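Local coordinates for sensor protein (Geobacter sulfurreducens, PDB 3H7M), which probably works as a sensor histidine kinase, this chain being its sensor domain, built like a family 3 periplasmic solute-binding protein, at residues I13-D18 with V52-G57; Y21-F26 with M166-Y171; G35-L40 with P91-V96. All coordinates share one frame; numbering follows the deposited sequence.

Contact 1 of 3, residues I13-D18 with V52-G57; sequences IVVGGD and VEFRLG
Val-14 and Arg-55 meet on one face of the sheet: the arginine chain, extended from CG to NE, passes over the valine, with Arg-55 CD 3.4 Å from Val-14 CG1. Val-14 CG2 sits 4.0 Å beneath the centre of the guanidinium plane. That group is steered by its own strand, since Arg-55 NE binds Glu-53 OE2 at 2.6 Å in a salt bridge; the carboxylate oxygen lies close to the guanidinium plane, whereas NE reaches it from above the carboxylate plane. On the other face Val-15 and Phe-54 run alongside each other in the same direction, with Val-15 CB 3.8 Å from Phe-54 CD1, and Val-15 CG2 rests on Val-52 CB. The backbones are joined in parallel register, Ile-13 beside Val-52, by a ladder in which Val-15 is gripped twice: its N bonds to Glu-53 O at 2.7 Å, almost straight (174°), and its O receives Arg-55 N, also at 2.7 Å. Strand 52-57 is an edge strand of the large mixed sheet and 13-18 its neighbour, the two linked by a beta-alpha-beta crossover through helix 36-48. Phe-54 packs against that helix at Val-38, Thr-41 and Arg-42, and Val-52 against Ala-45. Farther along, Leu-56 CD2 comes within 3.6 Å of Gly-17 CA, where a CB on residue 17 would collide with it. At the strand end the Asp-18 carboxylate turns to Asp-20 N. On the inner flank strand 73-78 continues the sheet, and Asp-72 takes the amide of Val-14.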
loop_
_atom_site.group_PDB
_atom_site.type_symbol
_atom_site.label_atom_id
_atom_site.label_comp_id
_atom_site.label_asym_id
_atom_site.label_seq_id
_atom_site.Cartn_x
_atom_site.Cartn_y
_atom_site.Cartn_z
ATOM N N ILE A 13 2.986 -8.162 -19.559
ATOM C CA ILE A 13 3.005 -6.955 -18.741
ATOM C C ILE A 13 3.654 -7.320 -17.412
ATOM O O ILE A 13 3.270 -8.309 -16.765
ATOM C CB ILE A 13 1.594 -6.415 -18.464
ATOM C CG1 ILE A 13 1.007 -5.830 -19.742
ATOM C CG2 ILE A 13 1.641 -5.338 -17.403
ATOM C CD1 ILE A 13 0.634 -6.880 -20.748
ATOM N N VAL A 14 4.648 -6.534 -17.023
ATOM C CA VAL A 14 5.354 -6.779 -15.777
ATOM C C VAL A 14 4.780 -5.924 -14.674
ATOM O O VAL A 14 4.781 -4.694 -14.762
ATOM C CB VAL A 14 6.832 -6.492 -15.915
ATOM C CG1 VAL A 14 7.513 -6.615 -14.560
ATOM C CG2 VAL A 14 7.424 -7.488 -16.881
ATOM N N VAL A 15 4.303 -6.595 -13.632
ATOM C CA VAL A 15 3.666 -5.927 -12.511
ATOM C C VAL A 15 4.534 -5.732 -11.278
ATOM O O VAL A 15 5.002 -6.697 -10.652
ATOM C CB VAL A 15 2.400 -6.672 -12.092
ATOM C CG1 VAL A 15 1.577 -5.787 -11.166
ATOM C CG2 VAL A 15 1.609 -7.070 -13.328
ATOM N N GLY A 16 4.731 -4.466 -10.933
ATOM C CA GLY A 16 5.531 -4.147 -9.772
ATOM C C GLY A 16 4.660 -4.001 -8.538
ATOM O O GLY A 16 3.450 -3.761 -8.636
ATOM N N GLY A 17 5.278 -4.152 -7.373
ATOM C CA GLY A 17 4.551 -4.017 -6.124
ATOM C C GLY A 17 5.493 -4.246 -4.971
ATOM O O GLY A 17 6.660 -4.599 -5.175
ATOM N N ASP A 18 4.995 -4.043 -3.761
ATOM C CA ASP A 18 5.798 -4.233 -2.559
ATOM C C ASP A 18 5.759 -5.712 -2.166
ATOM O O ASP A 18 4.694 -6.314 -2.110
ATOM C CB ASP A 18 5.230 -3.381 -1.423
ATOM C CG ASP A 18 6.134 -3.335 -0.200
ATOM O OD1 ASP A 18 6.784 -4.351 0.125
ATOM O OD2 ASP A 18 6.174 -2.277 0.457
ATOM N N VAL A 52 0.610 -11.438 -17.526
ATOM C CA VAL A 52 1.351 -10.656 -16.549
ATOM C C VAL A 52 2.417 -11.441 -15.798
ATOM O O VAL A 52 2.279 -12.639 -15.573
ATOM C CB VAL A 52 0.389 -10.063 -15.497
ATOM C CG1 VAL A 52 -0.621 -9.154 -16.153
ATOM C CG2 VAL A 52 -0.333 -11.192 -14.768
ATOM N N GLU A 53 3.480 -10.748 -15.409
ATOM C CA GLU A 53 4.557 -11.346 -14.633
ATOM C C GLU A 53 4.625 -10.471 -13.398
ATOM O O GLU A 53 4.679 -9.250 -13.520
ATOM C CB GLU A 53 5.889 -11.254 -15.370
ATOM C CG GLU A 53 7.042 -11.884 -14.619
ATOM C CD GLU A 53 8.412 -11.519 -15.191
ATOM O OE1 GLU A 53 8.595 -11.593 -16.426
ATOM O OE2 GLU A 53 9.309 -11.171 -14.392
ATOM N N PHE A 54 4.604 -11.069 -12.213
ATOM C CA PHE A 54 4.678 -10.272 -10.992
ATOM C C PHE A 54 6.119 -10.159 -10.545
ATOM O O PHE A 54 6.859 -11.138 -10.545
ATOM C CB PHE A 54 3.850 -10.906 -9.865
ATOM C CG PHE A 54 2.352 -10.783 -10.054
ATOM C CD1 PHE A 54 1.691 -9.587 -9.754
ATOM C CD2 PHE A 54 1.601 -11.873 -10.497
ATOM C CE1 PHE A 54 0.300 -9.476 -9.887
ATOM C CE2 PHE A 54 0.210 -11.779 -10.636
ATOM C CZ PHE A 54 -0.448 -10.575 -10.329
ATOM N N ARG A 55 6.525 -8.942 -10.208
ATOM C CA ARG A 55 7.867 -8.693 -9.706
ATOM C C ARG A 55 7.706 -7.832 -8.458
ATOM O O ARG A 55 7.781 -6.600 -8.513
ATOM C CB ARG A 55 8.730 -7.972 -10.743
ATOM C CG ARG A 55 9.236 -8.872 -11.858
ATOM C CD ARG A 55 10.076 -8.074 -12.846
ATOM N NE ARG A 55 10.410 -8.835 -14.049
ATOM C CZ ARG A 55 10.988 -8.309 -15.127
ATOM N NH1 ARG A 55 11.296 -7.016 -15.151
ATOM N NH2 ARG A 55 11.253 -9.076 -16.180
ATOM N N LEU A 56 7.459 -8.486 -7.330
ATOM C CA LEU A 56 7.283 -7.759 -6.084
ATOM C C LEU A 56 8.647 -7.529 -5.471
ATOM O O LEU A 56 9.497 -8.416 -5.490
ATOM C CB LEU A 56 6.405 -8.557 -5.122
ATOM C CG LEU A 56 5.004 -8.903 -5.622
ATOM C CD1 LEU A 56 4.255 -9.677 -4.543
ATOM C CD2 LEU A 56 4.269 -7.622 -5.981
ATOM N N GLY A 57 8.872 -6.338 -4.932
ATOM C CA GLY A 57 10.168 -6.086 -4.335
ATOM C C GLY A 57 10.136 -5.069 -3.223
ATOM O O GLY A 57 9.086 -4.790 -2.638
#

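Contact 2 of 3, residues Y21-F26 with M166-Y171; sequences YPPYEF and MVPGMY
Pro-22 and Pro-168 bring the two backbones closest, 5.6 Å between their CA atoms, as the loop 22-24, between short strands 20-21 and 25-27, leans on the first turn of helix 166-175 with Pro-22 O 3.2 Å from Pro-168 CA in a CA-H...O contact. The peptide bond before Pro-23 is cis, and the Pro-23 ring wedges between Val-167 and Tyr-171. Its CG stands over the centre of the Tyr-171 ring, 3.7 Å from the centroid and 13° off the normal, a CH-pi contact, while CD and CB lie over the same face, CD toward CD1 and CB toward CE2. The phenol is also tied at its far end, Tyr-171 OH bonding to Leu-229 O. Val-167 CG1, anti to its own N (chi1 171°), reaches the rim of the wedge, 3.7 Å from Pro-23 CD. Tyr-24 meets Pro-168 obliquely, Tyr-24 CE2 3.5 Å from Pro-168 CG, and crosses Val-167 at about a right angle, its OH nearing CB. Tyr-21 CE2 meets the same Pro-168 CG at a looser 4.2 Å. Tyr-24 and Glu-25 both face Tyr-21 in a classic beta bulge, and the Tyr-24 ring goes on to meet Tyr-193 and Val-96 of the two long strands 181-198 and 87-103. The loop after strand 13-18 thus touches the helix after strand 161-165, consistent with the junction between the two lobes of a periplasmic binding protein fold.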
loop_
_atom_site.group_PDB
_atom_site.type_symbol
_atom_site.label_atom_id
_atom_site.label_comp_id
_atom_site.label_asym_id
_atom_site.label_seq_id
_atom_site.Cartn_x
_atom_site.Cartn_y
_atom_site.Cartn_z
ATOM N N TYR A 21 3.605 -5.946 1.836
ATOM C CA TYR A 21 2.508 -5.040 2.144
ATOM C C TYR A 21 1.175 -5.801 2.246
ATOM O O TYR A 21 0.228 -5.510 1.521
ATOM C CB TYR A 21 2.408 -3.946 1.059
ATOM C CG TYR A 21 1.915 -2.601 1.562
ATOM C CD1 TYR A 21 2.736 -1.800 2.357
ATOM C CD2 TYR A 21 0.612 -2.149 1.284
ATOM C CE1 TYR A 21 2.286 -0.587 2.874
ATOM C CE2 TYR A 21 0.146 -0.938 1.802
ATOM C CZ TYR A 21 0.996 -0.160 2.601
ATOM O OH TYR A 21 0.577 1.035 3.149
ATOM N N PRO A 22 1.089 -6.795 3.144
ATOM C CA PRO A 22 -0.152 -7.554 3.290
ATOM C C PRO A 22 -1.226 -6.727 3.952
ATOM O O PRO A 22 -0.946 -5.838 4.734
ATOM C CB PRO A 22 0.271 -8.735 4.158
ATOM C CG PRO A 22 1.304 -8.119 5.035
ATOM C CD PRO A 22 2.128 -7.350 4.025
ATOM N N PRO A 23 -2.484 -7.016 3.652
ATOM C CA PRO A 23 -2.985 -8.047 2.750
ATOM C C PRO A 23 -3.117 -7.602 1.294
ATOM O O PRO A 23 -3.701 -8.329 0.496
ATOM C CB PRO A 23 -4.338 -8.348 3.349
ATOM C CG PRO A 23 -4.809 -6.985 3.680
ATOM C CD PRO A 23 -3.602 -6.381 4.365
ATOM N N TYR A 24 -2.594 -6.425 0.948
ATOM C CA TYR A 24 -2.707 -5.938 -0.422
ATOM C C TYR A 24 -1.826 -6.688 -1.386
ATOM O O TYR A 24 -2.292 -7.135 -2.434
ATOM C CB TYR A 24 -2.402 -4.446 -0.498
ATOM C CG TYR A 24 -3.377 -3.627 0.319
ATOM C CD1 TYR A 24 -4.737 -3.726 0.104
ATOM C CD2 TYR A 24 -2.938 -2.811 1.355
ATOM C CE1 TYR A 24 -5.650 -3.036 0.904
ATOM C CE2 TYR A 24 -3.842 -2.123 2.162
ATOM C CZ TYR A 24 -5.190 -2.240 1.930
ATOM O OH TYR A 24 -6.078 -1.540 2.722
ATOM N N GLU A 25 -0.553 -6.816 -1.039
ATOM C CA GLU A 25 0.387 -7.537 -1.879
ATOM C C GLU A 25 1.576 -8.023 -1.073
ATOM O O GLU A 25 2.075 -7.309 -0.196
ATOM C CB GLU A 25 0.871 -6.660 -3.042
ATOM C CG GLU A 25 1.463 -5.316 -2.645
ATOM C CD GLU A 25 1.678 -4.415 -3.841
ATOM O OE1 GLU A 25 0.933 -4.581 -4.824
ATOM O OE2 GLU A 25 2.566 -3.530 -3.800
ATOM N N PHE A 26 2.029 -9.239 -1.373
ATOM C CA PHE A 26 3.163 -9.805 -0.675
ATOM C C PHE A 26 3.548 -11.171 -1.211
ATOM O O PHE A 26 2.708 -11.917 -1.725
ATOM C CB PHE A 26 2.849 -9.933 0.821
ATOM C CG PHE A 26 1.695 -10.847 1.123
ATOM C CD1 PHE A 26 1.911 -12.181 1.442
ATOM C CD2 PHE A 26 0.379 -10.376 1.064
ATOM C CE1 PHE A 26 0.824 -13.059 1.704
ATOM C CE2 PHE A 26 -0.725 -11.232 1.321
ATOM C CZ PHE A 26 -0.497 -12.574 1.640
ATOM N N MET A 166 -3.819 1.265 8.516
ATOM C CA MET A 166 -4.625 0.495 9.417
ATOM C C MET A 166 -4.710 -1.014 9.142
ATOM O O MET A 166 -4.301 -1.849 9.968
ATOM C CB MET A 166 -6.024 1.087 9.413
ATOM C CG MET A 166 -7.016 0.283 10.175
ATOM S SD MET A 166 -6.906 0.675 11.902
ATOM C CE MET A 166 -8.117 2.031 11.941
ATOM N N VAL A 167 -5.254 -1.368 7.988
ATOM C CA VAL A 167 -5.452 -2.765 7.682
ATOM C C VAL A 167 -4.154 -3.545 7.706
ATOM O O VAL A 167 -4.036 -4.564 8.379
ATOM C CB VAL A 167 -6.230 -2.902 6.370
ATOM C CG1 VAL A 167 -6.265 -4.358 5.905
ATOM C CG2 VAL A 167 -7.653 -2.385 6.614
ATOM N N PRO A 168 -3.162 -3.080 6.979
ATOM C CA PRO A 168 -1.905 -3.825 7.023
ATOM C C PRO A 168 -1.434 -3.944 8.491
ATOM O O PRO A 168 -0.848 -4.950 8.904
ATOM C CB PRO A 168 -0.976 -2.962 6.195
ATOM C CG PRO A 168 -1.949 -2.414 5.109
ATOM C CD PRO A 168 -3.154 -2.034 5.936
ATOM N N GLY A 169 -1.716 -2.902 9.264
ATOM C CA GLY A 169 -1.331 -2.862 10.656
ATOM C C GLY A 169 -1.917 -4.028 11.405
ATOM O O GLY A 169 -1.195 -4.789 12.038
ATOM N N MET A 170 -3.232 -4.163 11.333
ATOM C CA MET A 170 -3.902 -5.265 11.986
ATOM C C MET A 170 -3.398 -6.603 11.459
ATOM O O MET A 170 -3.126 -7.504 12.234
ATOM C CB MET A 170 -5.401 -5.142 11.782
ATOM C CG MET A 170 -5.955 -3.805 12.284
ATOM S SD MET A 170 -5.233 -3.337 13.903
ATOM C CE MET A 170 -6.213 -4.308 15.034
ATOM N N TYR A 171 -3.252 -6.742 10.148
ATOM C CA TYR A 171 -2.770 -8.014 9.622
ATOM C C TYR A 171 -1.400 -8.324 10.137
ATOM O O TYR A 171 -1.083 -9.467 10.439
ATOM C CB TYR A 171 -2.728 -8.031 8.096
ATOM C CG TYR A 171 -4.077 -8.339 7.489
ATOM C CD1 TYR A 171 -5.086 -7.378 7.450
ATOM C CD2 TYR A 171 -4.357 -9.607 6.979
ATOM C CE1 TYR A 171 -6.351 -7.671 6.912
ATOM C CE2 TYR A 171 -5.615 -9.909 6.440
ATOM C CZ TYR A 171 -6.604 -8.937 6.408
ATOM O OH TYR A 171 -7.837 -9.236 5.877
#

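Contact 3 of 3, residues G35-L40 with P91-V96; sequences GYNVEL and PPHTIV
The first turn of helix 36-48 meets one of the two long antiparallel strands of the fold, 87-103, where Tyr-36, Asn-37 and Leu-40 close on the ring of His-93. The Tyr-36 and His-93 side chains run antiparallel past one another, and the Tyr-36 ring, with CG opposite the backbone N (chi1 172°), sends OH 2.9 Å to His-93 O, striking that carbonyl from above its plane. Tyr-221 OH binds the same oxygen, so two phenols hold it. The two rings meet obliquely, planes at 65°, with His-93 ND1 at the tyrosine edge, 3.2 Å from Tyr-36 CE1. Leu-40 CD2 lies over one imidazole face, 3.7 Å from the centroid, in a CH-pi contact. Asn-37 crosses the imidazole at about a right angle, its OD1 3.3 Å from His-93 CE1, while its ND2 is taken by Glu-25 and the hydroxyl of Tyr-193. His-93 NE2 bonds to Gln-75 O, which fixes how the ring is turned. With a phenylalanine in place of Tyr-36, His-93 O is likely to lose one of its two hydroxyl partners and the aromatic ring its tether to the strand. Thr-94 CB packs 4.0 Å from Tyr-36 CE1, and its OG1 binds Leu-232 O. His-93 and Thr-94 both face Tyr-193 in a classic beta bulge, breaking the long strand where it probably crosses between lobes, as in periplasmic binding proteins.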
loop_
_atom_site.group_PDB
_atom_site.type_symbol
_atom_site.label_atom_id
_atom_site.label_comp_id
_atom_site.label_asym_id
_atom_site.label_seq_id
_atom_site.Cartn_x
_atom_site.Cartn_y
_atom_site.Cartn_z
ATOM N N GLY A 35 -2.155 -11.820 -2.317
ATOM C CA GLY A 35 -2.861 -10.661 -1.818
ATOM C C GLY A 35 -3.960 -10.116 -2.690
ATOM O O GLY A 35 -4.113 -10.526 -3.851
ATOM N N TYR A 36 -4.725 -9.195 -2.102
ATOM C CA TYR A 36 -5.831 -8.508 -2.747
ATOM C C TYR A 36 -5.399 -7.946 -4.122
ATOM O O TYR A 36 -6.036 -8.224 -5.125
ATOM C CB TYR A 36 -6.306 -7.374 -1.824
ATOM C CG TYR A 36 -7.326 -6.417 -2.403
ATOM C CD1 TYR A 36 -6.977 -5.093 -2.716
ATOM C CD2 TYR A 36 -8.654 -6.816 -2.597
ATOM C CE1 TYR A 36 -7.956 -4.175 -3.204
ATOM C CE2 TYR A 36 -9.625 -5.920 -3.081
ATOM C CZ TYR A 36 -9.271 -4.599 -3.376
ATOM O OH TYR A 36 -10.244 -3.696 -3.788
ATOM N N ASN A 37 -4.308 -7.187 -4.155
ATOM C CA ASN A 37 -3.818 -6.592 -5.393
ATOM C C ASN A 37 -3.579 -7.648 -6.457
ATOM O O ASN A 37 -4.020 -7.514 -7.606
ATOM C CB ASN A 37 -2.514 -5.804 -5.152
ATOM C CG ASN A 37 -2.697 -4.594 -4.197
ATOM O OD1 ASN A 37 -3.794 -4.286 -3.742
ATOM N ND2 ASN A 37 -1.605 -3.913 -3.911
ATOM N N VAL A 38 -2.890 -8.704 -6.056
ATOM C CA VAL A 38 -2.533 -9.821 -6.932
ATOM C C VAL A 38 -3.768 -10.478 -7.542
ATOM O O VAL A 38 -3.869 -10.684 -8.747
ATOM C CB VAL A 38 -1.691 -10.840 -6.113
ATOM C CG1 VAL A 38 -1.468 -12.136 -6.876
ATOM C CG2 VAL A 38 -0.339 -10.206 -5.802
ATOM N N GLU A 39 -4.719 -10.787 -6.700
ATOM C CA GLU A 39 -5.940 -11.400 -7.145
ATOM C C GLU A 39 -6.664 -10.448 -8.116
ATOM O O GLU A 39 -7.223 -10.863 -9.139
ATOM C CB GLU A 39 -6.795 -11.667 -5.923
ATOM C CG GLU A 39 -7.629 -12.901 -6.023
ATOM C CD GLU A 39 -7.968 -13.462 -4.663
ATOM O OE1 GLU A 39 -7.018 -13.601 -3.850
ATOM O OE2 GLU A 39 -9.167 -13.768 -4.432
ATOM N N LEU A 40 -6.654 -9.165 -7.776
ATOM C CA LEU A 40 -7.293 -8.151 -8.601
ATOM C C LEU A 40 -6.600 -8.095 -9.972
ATOM O O LEU A 40 -7.235 -8.144 -11.022
ATOM C CB LEU A 40 -7.189 -6.806 -7.893
ATOM C CG LEU A 40 -8.464 -5.968 -7.861
ATOM C CD1 LEU A 40 -9.659 -6.839 -7.481
ATOM C CD2 LEU A 40 -8.288 -4.835 -6.861
ATOM N N PRO A 91 -8.391 4.935 -11.800
ATOM C CA PRO A 91 -9.184 5.273 -10.622
ATOM C C PRO A 91 -8.659 4.266 -9.575
ATOM O O PRO A 91 -8.045 3.257 -9.936
ATOM C CB PRO A 91 -10.610 4.932 -11.059
ATOM C CG PRO A 91 -10.580 5.202 -12.525
ATOM C CD PRO A 91 -9.251 4.678 -12.972
ATOM N N PRO A 92 -8.905 4.515 -8.283
ATOM C CA PRO A 92 -8.436 3.609 -7.220
ATOM C C PRO A 92 -9.283 2.346 -7.048
ATOM O O PRO A 92 -10.488 2.357 -7.306
ATOM C CB PRO A 92 -8.499 4.492 -5.985
ATOM C CG PRO A 92 -9.788 5.283 -6.243
ATOM C CD PRO A 92 -9.690 5.638 -7.731
ATOM N N HIS A 93 -8.666 1.250 -6.623
ATOM C CA HIS A 93 -9.453 0.047 -6.403
ATOM C C HIS A 93 -9.797 -0.088 -4.916
ATOM O O HIS A 93 -10.644 -0.894 -4.522
ATOM C CB HIS A 93 -8.762 -1.216 -6.980
ATOM C CG HIS A 93 -7.379 -1.488 -6.462
ATOM N ND1 HIS A 93 -7.119 -1.819 -5.146
ATOM C CD2 HIS A 93 -6.187 -1.547 -7.108
ATOM C CE1 HIS A 93 -5.827 -2.066 -5.005
ATOM N NE2 HIS A 93 -5.239 -1.908 -6.178
ATOM N N THR A 94 -9.158 0.735 -4.092
ATOM C CA THR A 94 -9.453 0.731 -2.656
ATOM C C THR A 94 -9.024 2.037 -1.956
ATOM O O THR A 94 -8.209 2.805 -2.469
ATOM C CB THR A 94 -8.730 -0.427 -1.934
ATOM O OG1 THR A 94 -9.163 -0.490 -0.569
ATOM C CG2 THR A 94 -7.240 -0.199 -1.951
ATOM N N ILE A 95 -9.586 2.271 -0.777
ATOM C CA ILE A 95 -9.228 3.433 0.033
ATOM C C ILE A 95 -8.482 2.933 1.274
ATOM O O ILE A 95 -8.987 2.101 2.025
ATOM C CB ILE A 95 -10.466 4.199 0.503
ATOM C CG1 ILE A 95 -11.293 4.623 -0.708
ATOM C CG2 ILE A 95 -10.038 5.416 1.304
ATOM C CD1 ILE A 95 -10.531 5.474 -1.683
ATOM N N VAL A 96 -7.278 3.446 1.471
ATOM C CA VAL A 96 -6.432 3.066 2.591
ATOM C C VAL A 96 -6.376 4.110 3.710
ATOM O O VAL A 96 -5.823 5.191 3.535
ATOM C CB VAL A 96 -4.992 2.834 2.112
ATOM C CG1 VAL A 96 -4.107 2.416 3.280
ATOM C CG2 VAL A 96 -4.982 1.786 1.041
#

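Contacts 1 and 3 lie about 14 Å apart between centres and share the crossover from strand 13-18 through helix 36-48 to strand 52-57; Phe-54 CZ touches Val-38 O at 3.8 Å. Contact 2, about 11 Å from contact 3 and 17 Å from contact 1, is coupled to both by Glu-25: one carboxylate oxygen probably bonds to Asp-18 N, and the other reaches contact 3 through the Asn-37 side chain. Tyr-24 O also lies 2.7 Å from Asn-37 N, a probable hydrogen bond at the helix start. The bound sodium ion, held by Ala-84, Asp-88 and Gln-199, involves residues of none of the three contacts.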